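Local coordinates for protein predicted ATPase involved in replication control, Cdc46/Mcm family (Methanopyrus kandleri AV19, PDB 3F8T) that probably binds ATP and single-stranded DNA, as MCM helicases do when they unwind DNA for replication, at residues T30-E35 and S64-W69; R126-A131 and L155-R160; A295-D300 and I334-R339. The protein carries 2 engineered substitutions. One frame throughout, in Å; residues are numbered along the deposited sequence.

Interaction 1 of 3, residues T30-E35 and S64-W69; sequences TRVLIE and SDLASW
V32 and L66 are the hub of an apolar contact between helix 30-37 and helix 64-72. CG2 of V32 and CD1 of L66 touch at 3.9 Å, the two side chains meeting at a slant. The segment axes run at 105° to each other, and their closest approach of 11.5 Å is wide, so side chains rather than backbones bridge the gap. V32 also uses both of its methyls on W69: CG2 lies 3.9 Å from CZ3 of the indole, and CG1 is almost as close to the same atom. The compact branched residue and the large ring cross near a right angle. The indole gets there because its CG is turned anti to the backbone N (chi1 -170°), and L66 reaches out by the same first torsion. Beyond the segments, W69 stacks with H73 and touches L28.

The second kind of contact sets charged side chains against carbon. The other methyl of L66, CD2, is approached most closely by E35 OE1 at 3.0 Å, a tight van der Waals contact and not a hydrogen bond; E35 CB and R31 NH2 touch it less closely. Across one turn of their own helix, R31 NH2 and E35 OE2 form a salt bridge of 3.0 Å, bringing the two charged ends together beside CD2 of L66.

No hydrogen bond crosses between the segments. The chemistry therefore points to shape-dependent cohesion through burial of V32 and L66 in this N-terminal MCM domain, while the charges at its margin largely answer one another within helix 30-37.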
# COMPACT_ATOMS: atom_id res chain seq x y z
N THR A 30 20.89 -40.60 -3.71
CA THR A 30 19.81 -41.37 -3.09
C THR A 30 19.41 -40.85 -1.70
O THR A 30 18.22 -40.78 -1.38
CB THR A 30 20.13 -42.90 -3.05
OG1 THR A 30 20.33 -43.37 -4.39
CG2 THR A 30 18.99 -43.67 -2.43
N ARG A 31 20.39 -40.47 -0.88
CA ARG A 31 20.09 -39.99 0.47
C ARG A 31 19.17 -38.75 0.50
O ARG A 31 18.32 -38.61 1.40
CB ARG A 31 21.37 -39.76 1.29
CG ARG A 31 22.35 -38.74 0.73
CD ARG A 31 23.45 -38.38 1.76
NE ARG A 31 22.94 -37.57 2.88
CZ ARG A 31 22.63 -36.28 2.79
NH1 ARG A 31 22.78 -35.61 1.65
NH2 ARG A 31 22.16 -35.64 3.86
N VAL A 32 19.32 -37.86 -0.48
CA VAL A 32 18.43 -36.71 -0.62
C VAL A 32 16.97 -37.16 -0.61
O VAL A 32 16.17 -36.66 0.19
CB VAL A 32 18.74 -35.84 -1.88
CG1 VAL A 32 17.66 -34.75 -2.10
CG2 VAL A 32 20.10 -35.21 -1.74
N LEU A 33 16.64 -38.12 -1.48
CA LEU A 33 15.26 -38.60 -1.59
C LEU A 33 14.81 -39.44 -0.39
O LEU A 33 13.67 -39.33 0.05
CB LEU A 33 15.02 -39.38 -2.89
CG LEU A 33 14.69 -38.62 -4.19
CD1 LEU A 33 14.05 -39.59 -5.19
CD2 LEU A 33 13.78 -37.41 -3.96
N ILE A 34 15.69 -40.29 0.12
CA ILE A 34 15.39 -41.06 1.33
C ILE A 34 15.07 -40.11 2.51
O ILE A 34 14.10 -40.31 3.21
CB ILE A 34 16.54 -42.03 1.72
CG1 ILE A 34 16.71 -43.12 0.66
CG2 ILE A 34 16.22 -42.70 3.06
CD1 ILE A 34 17.95 -43.98 0.86
N GLU A 35 15.90 -39.10 2.72
CA GLU A 35 15.64 -38.19 3.85
C GLU A 35 14.35 -37.39 3.66
O GLU A 35 13.62 -37.14 4.63
CB GLU A 35 16.85 -37.31 4.13
CG GLU A 35 18.01 -38.14 4.69
CD GLU A 35 19.30 -37.35 4.86
OE1 GLU A 35 19.24 -36.15 5.22
OE2 GLU A 35 20.38 -37.96 4.64
N SER A 64 19.87 -28.70 8.05
CA SER A 64 19.92 -27.35 7.50
C SER A 64 20.70 -27.24 6.20
O SER A 64 20.29 -26.51 5.28
CB SER A 64 20.50 -26.37 8.52
OG SER A 64 19.57 -26.11 9.54
N ASP A 65 21.82 -27.94 6.14
CA ASP A 65 22.63 -27.96 4.92
C ASP A 65 21.90 -28.69 3.79
O ASP A 65 21.98 -28.29 2.63
CB ASP A 65 24.00 -28.57 5.19
CG ASP A 65 24.85 -27.72 6.14
OD1 ASP A 65 24.62 -26.50 6.25
OD2 ASP A 65 25.74 -28.29 6.80
N LEU A 66 21.17 -29.74 4.14
CA LEU A 66 20.34 -30.44 3.15
C LEU A 66 19.18 -29.56 2.68
O LEU A 66 18.88 -29.52 1.48
CB LEU A 66 19.81 -31.78 3.69
CG LEU A 66 18.93 -32.59 2.73
CD1 LEU A 66 19.59 -32.85 1.36
CD2 LEU A 66 18.44 -33.91 3.34
N ALA A 67 18.52 -28.88 3.62
CA ALA A 67 17.43 -27.96 3.29
C ALA A 67 17.94 -26.94 2.27
O ALA A 67 17.30 -26.67 1.25
CB ALA A 67 16.93 -27.25 4.58
N SER A 68 19.11 -26.39 2.55
CA SER A 68 19.76 -25.43 1.67
C SER A 68 20.06 -26.02 0.29
O SER A 68 19.79 -25.39 -0.73
CB SER A 68 21.04 -24.95 2.35
OG SER A 68 21.63 -23.93 1.57
N TRP A 69 20.61 -27.24 0.26
CA TRP A 69 20.96 -27.90 -1.00
C TRP A 69 19.70 -28.11 -1.85
O TRP A 69 19.71 -27.93 -3.07
CB TRP A 69 21.61 -29.26 -0.72
CG TRP A 69 22.21 -29.90 -1.95
CD1 TRP A 69 23.50 -29.79 -2.40
CD2 TRP A 69 21.54 -30.75 -2.89
NE1 TRP A 69 23.68 -30.52 -3.55
CE2 TRP A 69 22.49 -31.12 -3.88
CE3 TRP A 69 20.23 -31.25 -2.98
CZ2 TRP A 69 22.16 -31.95 -4.96
CZ3 TRP A 69 19.90 -32.08 -4.05
CH2 TRP A 69 20.87 -32.43 -5.03

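Interaction 2 of 3, residues R126-A131 and L155-R160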
# COMPACT_ATOMS: atom_id res chain seq x y z
N ARG A 126 2.59 -5.39 -10.91
CA ARG A 126 2.52 -4.29 -11.87
C ARG A 126 1.56 -4.59 -13.01
O ARG A 126 0.92 -3.69 -13.56
CB ARG A 126 3.90 -4.03 -12.46
CG ARG A 126 4.91 -3.53 -11.44
CD ARG A 126 4.77 -2.03 -11.23
NE ARG A 126 5.54 -1.31 -12.23
CZ ARG A 126 6.64 -0.61 -11.97
NH1 ARG A 126 7.11 -0.50 -10.74
NH2 ARG A 126 7.26 -0.01 -12.97
N GLU A 127 1.47 -5.88 -13.37
CA GLU A 127 0.79 -6.26 -14.59
C GLU A 127 0.43 -7.75 -14.56
O GLU A 127 1.12 -8.56 -13.93
CB GLU A 127 1.69 -5.95 -15.80
CG GLU A 127 1.05 -6.25 -17.15
CD GLU A 127 2.00 -6.00 -18.31
OE1 GLU A 127 2.80 -5.03 -18.25
OE2 GLU A 127 1.93 -6.79 -19.28
N VAL A 128 -0.67 -8.09 -15.22
CA VAL A 128 -1.03 -9.49 -15.42
C VAL A 128 -1.44 -9.68 -16.86
O VAL A 128 -1.86 -8.72 -17.52
CB VAL A 128 -2.16 -9.97 -14.47
CG1 VAL A 128 -1.76 -9.81 -13.01
CG2 VAL A 128 -3.52 -9.28 -14.76
N ARG A 129 -1.28 -10.90 -17.37
CA ARG A 129 -1.71 -11.18 -18.73
C ARG A 129 -2.15 -12.63 -18.93
O ARG A 129 -1.76 -13.54 -18.17
CB ARG A 129 -0.65 -10.73 -19.76
CG ARG A 129 0.54 -11.62 -19.92
CD ARG A 129 1.44 -11.11 -21.05
NE ARG A 129 2.43 -12.12 -21.45
CZ ARG A 129 3.59 -12.33 -20.84
NH1 ARG A 129 3.94 -11.60 -19.78
NH2 ARG A 129 4.42 -13.27 -21.28
N GLY A 130 -3.00 -12.82 -19.94
CA GLY A 130 -3.53 -14.13 -20.27
C GLY A 130 -4.55 -14.09 -21.39
O GLY A 130 -4.65 -13.11 -22.13
N ALA A 131 -5.31 -15.17 -21.53
CA ALA A 131 -6.31 -15.27 -22.57
C ALA A 131 -7.58 -15.85 -21.95
O ALA A 131 -8.35 -15.14 -21.31
CB ALA A 131 -5.80 -16.14 -23.72
N LEU A 155 -3.93 -13.59 -8.85
CA LEU A 155 -3.55 -12.33 -8.23
C LEU A 155 -3.96 -11.24 -9.22
O LEU A 155 -4.49 -11.55 -10.31
CB LEU A 155 -2.05 -12.29 -7.86
CG LEU A 155 -0.99 -12.86 -8.80
CD1 LEU A 155 -0.94 -12.11 -10.14
CD2 LEU A 155 0.37 -12.86 -8.14
N GLY A 156 -3.75 -9.97 -8.87
CA GLY A 156 -4.13 -8.88 -9.76
C GLY A 156 -3.26 -7.65 -9.59
O GLY A 156 -2.58 -7.52 -8.59
N PRO A 157 -3.30 -6.72 -10.57
CA PRO A 157 -2.43 -5.54 -10.53
C PRO A 157 -2.67 -4.72 -9.26
O PRO A 157 -3.83 -4.49 -8.89
CB PRO A 157 -2.86 -4.75 -11.77
CG PRO A 157 -3.48 -5.81 -12.70
CD PRO A 157 -4.19 -6.72 -11.74
N GLY A 158 -1.60 -4.30 -8.59
CA GLY A 158 -1.72 -3.47 -7.39
C GLY A 158 -1.66 -4.26 -6.10
O GLY A 158 -1.39 -3.71 -5.03
N LEU A 159 -1.94 -5.56 -6.20
CA LEU A 159 -1.89 -6.45 -5.04
C LEU A 159 -0.45 -6.59 -4.55
O LEU A 159 0.46 -6.66 -5.36
CB LEU A 159 -2.43 -7.85 -5.41
CG LEU A 159 -2.97 -8.74 -4.30
CD1 LEU A 159 -4.18 -8.09 -3.62
CD2 LEU A 159 -3.35 -10.11 -4.90
N ARG A 160 -0.27 -6.60 -3.23
CA ARG A 160 1.01 -6.98 -2.66
C ARG A 160 1.00 -8.48 -2.32
O ARG A 160 0.11 -8.96 -1.63
CB ARG A 160 1.33 -6.16 -1.42
CG ARG A 160 2.74 -6.33 -0.94
CD ARG A 160 3.14 -5.17 -0.02
NE ARG A 160 4.38 -5.49 0.66
CZ ARG A 160 4.45 -6.14 1.82
NH1 ARG A 160 5.65 -6.40 2.36
NH2 ARG A 160 3.34 -6.52 2.45
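R126 enters the contact through its backbone: its carbonyl O lies 4.3 Å from P157 CB, while its side chain starts off away from the loop. E127 also turns its side chain away and forms a salt bridge with R292. Both residues face I138 of the adjoining strand, a classic beta bulge.

V128 carries the contact, as suits a beta-branched residue whose two methyls can serve different partners. CG1 meets L155 CD1 at 3.8 Å, the two side chains running past each other in opposite senses, and also lies 4.1 Å from G156 CA; a side chain on G156 would point away from V128 and be crowded by the ring of P157. CG2, held between the backbone N and the carbonyl carbon (chi1 -59° places CG1 beside the N), rests 4.0 Å from P157 CD and about as near to CG, and the valine and proline side chains cross at about a right angle. With an alanine here, L155 and the ring of P157 would probably lose their shared apolar partner and a gap would open under the loop.

The shape of that loop is set by a type II turn from G156 to L159, closed by the bond from L159 N to G156 O at 3.2 Å. P157 fits the first of its two middle positions, with phi fixed by the ring. G158 fits the second, where a positive phi (96°) would press a CB against the preceding carbonyl O.

Both segments lie in the OB-fold region, while strand 289-293, on the other side of strand 118-130 from 134-140, comes from the P-loop domain, so the contact sits where the two regions share a sheet. V128 also touches L134 and W289, L155 reaches A137 and V177, and P157 packs on L291 and A293 of strand 289-293.

Interaction 3 of 3, residues A295-D300 and I334-R339; sequences AAVLAD and IALNAR
D300 and R339 form a side-on salt bridge, the carboxylate meeting NE and NH2 of the guanidinium with one oxygen apiece. NE gives to OD1 at 2.8 Å in an essentially straight bond, NH2 gives to OD2 at 2.8 Å, and both oxygens use their syn lone pairs. The two flat groups are tilted by only 5°, so the pair lies almost in one plane. OD1 turns its anti lone pair to the backbone N of R339, also at 2.8 Å. Three bonds thus fix the rotation of the carboxylate and would probably help stabilise its negative charge in this buried setting. Aspartate is short enough to accept from backbone and side chain of one residue; with CG anti to the backbone N (chi1 -178°), it reaches across to R339. The arginine folds back at chi3 (-63°) to lie alongside, and CG of N337 lies above one face of its guanidinium, offset toward the rim.

Further out, a water donates to N337 O at 2.6 Å and, weakly, to V297 O, linking the two backbones.

The packing beyond is apolar. V297 CG2 meets L336 CB at 3.9 Å, and A296 CB lies 4.1 Å from A338 CB. The alanines suit a site where the backbones draw close, the CA atoms of V297 and A338 being 4.4 Å apart. V329, on the strand paired with 334-337, touches A296, V297, L336 and A338.

The topology is that of an MCM-type AAA+ domain: helix 295-298 follows the hairpin 281-293, consistent with the helix-2 insert, and strands 328-331 and 334-337 probably correspond to the presensor-1 beta-hairpin; the contact joins this hairpin and the loop after it to helix 295-298 and the loop leading on to strand 303-307.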
# COMPACT_ATOMS: atom_id res chain seq x y z
N ALA A 295 -0.69 4.61 -11.79
CA ALA A 295 -0.20 5.16 -10.52
C ALA A 295 -1.11 4.97 -9.33
O ALA A 295 -0.63 4.64 -8.26
CB ALA A 295 0.14 6.65 -10.69
N ALA A 296 -2.41 5.22 -9.48
CA ALA A 296 -3.33 5.19 -8.34
C ALA A 296 -3.44 3.77 -7.76
O ALA A 296 -3.51 3.57 -6.54
CB ALA A 296 -4.69 5.71 -8.74
N VAL A 297 -3.44 2.78 -8.66
CA VAL A 297 -3.43 1.36 -8.31
C VAL A 297 -2.10 0.97 -7.64
O VAL A 297 -2.09 0.27 -6.62
CB VAL A 297 -3.73 0.49 -9.57
CG1 VAL A 297 -3.66 -1.00 -9.26
CG2 VAL A 297 -5.13 0.84 -10.10
N LEU A 298 -0.97 1.43 -8.17
CA LEU A 298 0.31 1.11 -7.54
C LEU A 298 0.49 1.80 -6.18
O LEU A 298 1.31 1.38 -5.36
CB LEU A 298 1.49 1.45 -8.48
CG LEU A 298 1.57 0.61 -9.77
CD1 LEU A 298 2.69 1.16 -10.66
CD2 LEU A 298 1.81 -0.86 -9.42
N ALA A 299 -0.30 2.85 -5.94
CA ALA A 299 -0.25 3.60 -4.66
C ALA A 299 -1.27 3.06 -3.65
O ALA A 299 -1.41 3.61 -2.55
CB ALA A 299 -0.52 5.10 -4.91
N ASP A 300 -1.99 2.00 -4.01
CA ASP A 300 -2.94 1.37 -3.09
C ASP A 300 -2.34 1.18 -1.69
O ASP A 300 -1.27 0.57 -1.53
CB ASP A 300 -3.43 0.02 -3.66
CG ASP A 300 -4.46 -0.67 -2.76
OD1 ASP A 300 -5.51 -0.08 -2.49
OD2 ASP A 300 -4.24 -1.84 -2.37
N ILE A 334 -13.57 -3.13 -15.21
CA ILE A 334 -12.72 -3.80 -14.21
C ILE A 334 -12.40 -2.80 -13.11
O ILE A 334 -11.72 -1.80 -13.36
CB ILE A 334 -11.40 -4.33 -14.81
CG1 ILE A 334 -11.67 -5.41 -15.86
CG2 ILE A 334 -10.51 -4.90 -13.68
CD1 ILE A 334 -10.61 -5.47 -16.95
N ALA A 335 -12.88 -3.07 -11.90
CA ALA A 335 -12.58 -2.24 -10.74
C ALA A 335 -11.31 -2.76 -10.07
O ALA A 335 -11.22 -3.95 -9.76
CB ALA A 335 -13.76 -2.27 -9.75
N LEU A 336 -10.32 -1.87 -9.87
CA LEU A 336 -9.07 -2.23 -9.16
C LEU A 336 -8.93 -1.41 -7.87
O LEU A 336 -9.38 -0.28 -7.82
CB LEU A 336 -7.85 -1.97 -10.06
CG LEU A 336 -7.86 -2.64 -11.43
CD1 LEU A 336 -6.74 -2.11 -12.30
CD2 LEU A 336 -7.74 -4.15 -11.26
N ASN A 337 -8.31 -1.99 -6.84
CA ASN A 337 -8.13 -1.27 -5.58
C ASN A 337 -7.15 -0.13 -5.82
O ASN A 337 -6.08 -0.33 -6.41
CB ASN A 337 -7.57 -2.15 -4.47
CG ASN A 337 -8.61 -3.07 -3.84
OD1 ASN A 337 -8.31 -4.23 -3.56
ND2 ASN A 337 -9.81 -2.56 -3.58
N ALA A 338 -7.53 1.05 -5.36
CA ALA A 338 -6.69 2.23 -5.43
C ALA A 338 -6.98 3.05 -4.18
O ALA A 338 -7.48 4.18 -4.25
CB ALA A 338 -7.01 3.02 -6.69
N ARG A 339 -6.65 2.45 -3.03
CA ARG A 339 -7.01 3.02 -1.74
C ARG A 339 -5.86 3.90 -1.30
O ARG A 339 -5.15 3.58 -0.34
CB ARG A 339 -7.29 1.90 -0.72
CG ARG A 339 -8.53 1.07 -1.10
CD ARG A 339 -8.56 -0.32 -0.41
NE ARG A 339 -7.44 -1.17 -0.81
CZ ARG A 339 -7.27 -2.43 -0.40
NH1 ARG A 339 -8.17 -3.01 0.41
NH2 ARG A 339 -6.21 -3.12 -0.80
O HOH W 1 -4.28 -2.19 -5.92

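From the N terminus the three contacts follow in series, none nesting in or crossing another. Interaction 1 closes a loop of 28 residues within the N-terminal domain and stands apart, its centre about 35 Å from that of interaction 2 and 43 Å from that of interaction 3. Interaction 2 then closes 23 residues of the OB-fold region, and interaction 3 closes 33 residues of the P-loop domain. These last two meet although they belong to different family regions: P157 O and G158 CA pack on V297 CG1, and R126 CD on L298 CD2. R265 joins them too, hydrogen-bonding G158 O and L298 O, so the OB-fold region abuts the ATPase domain here.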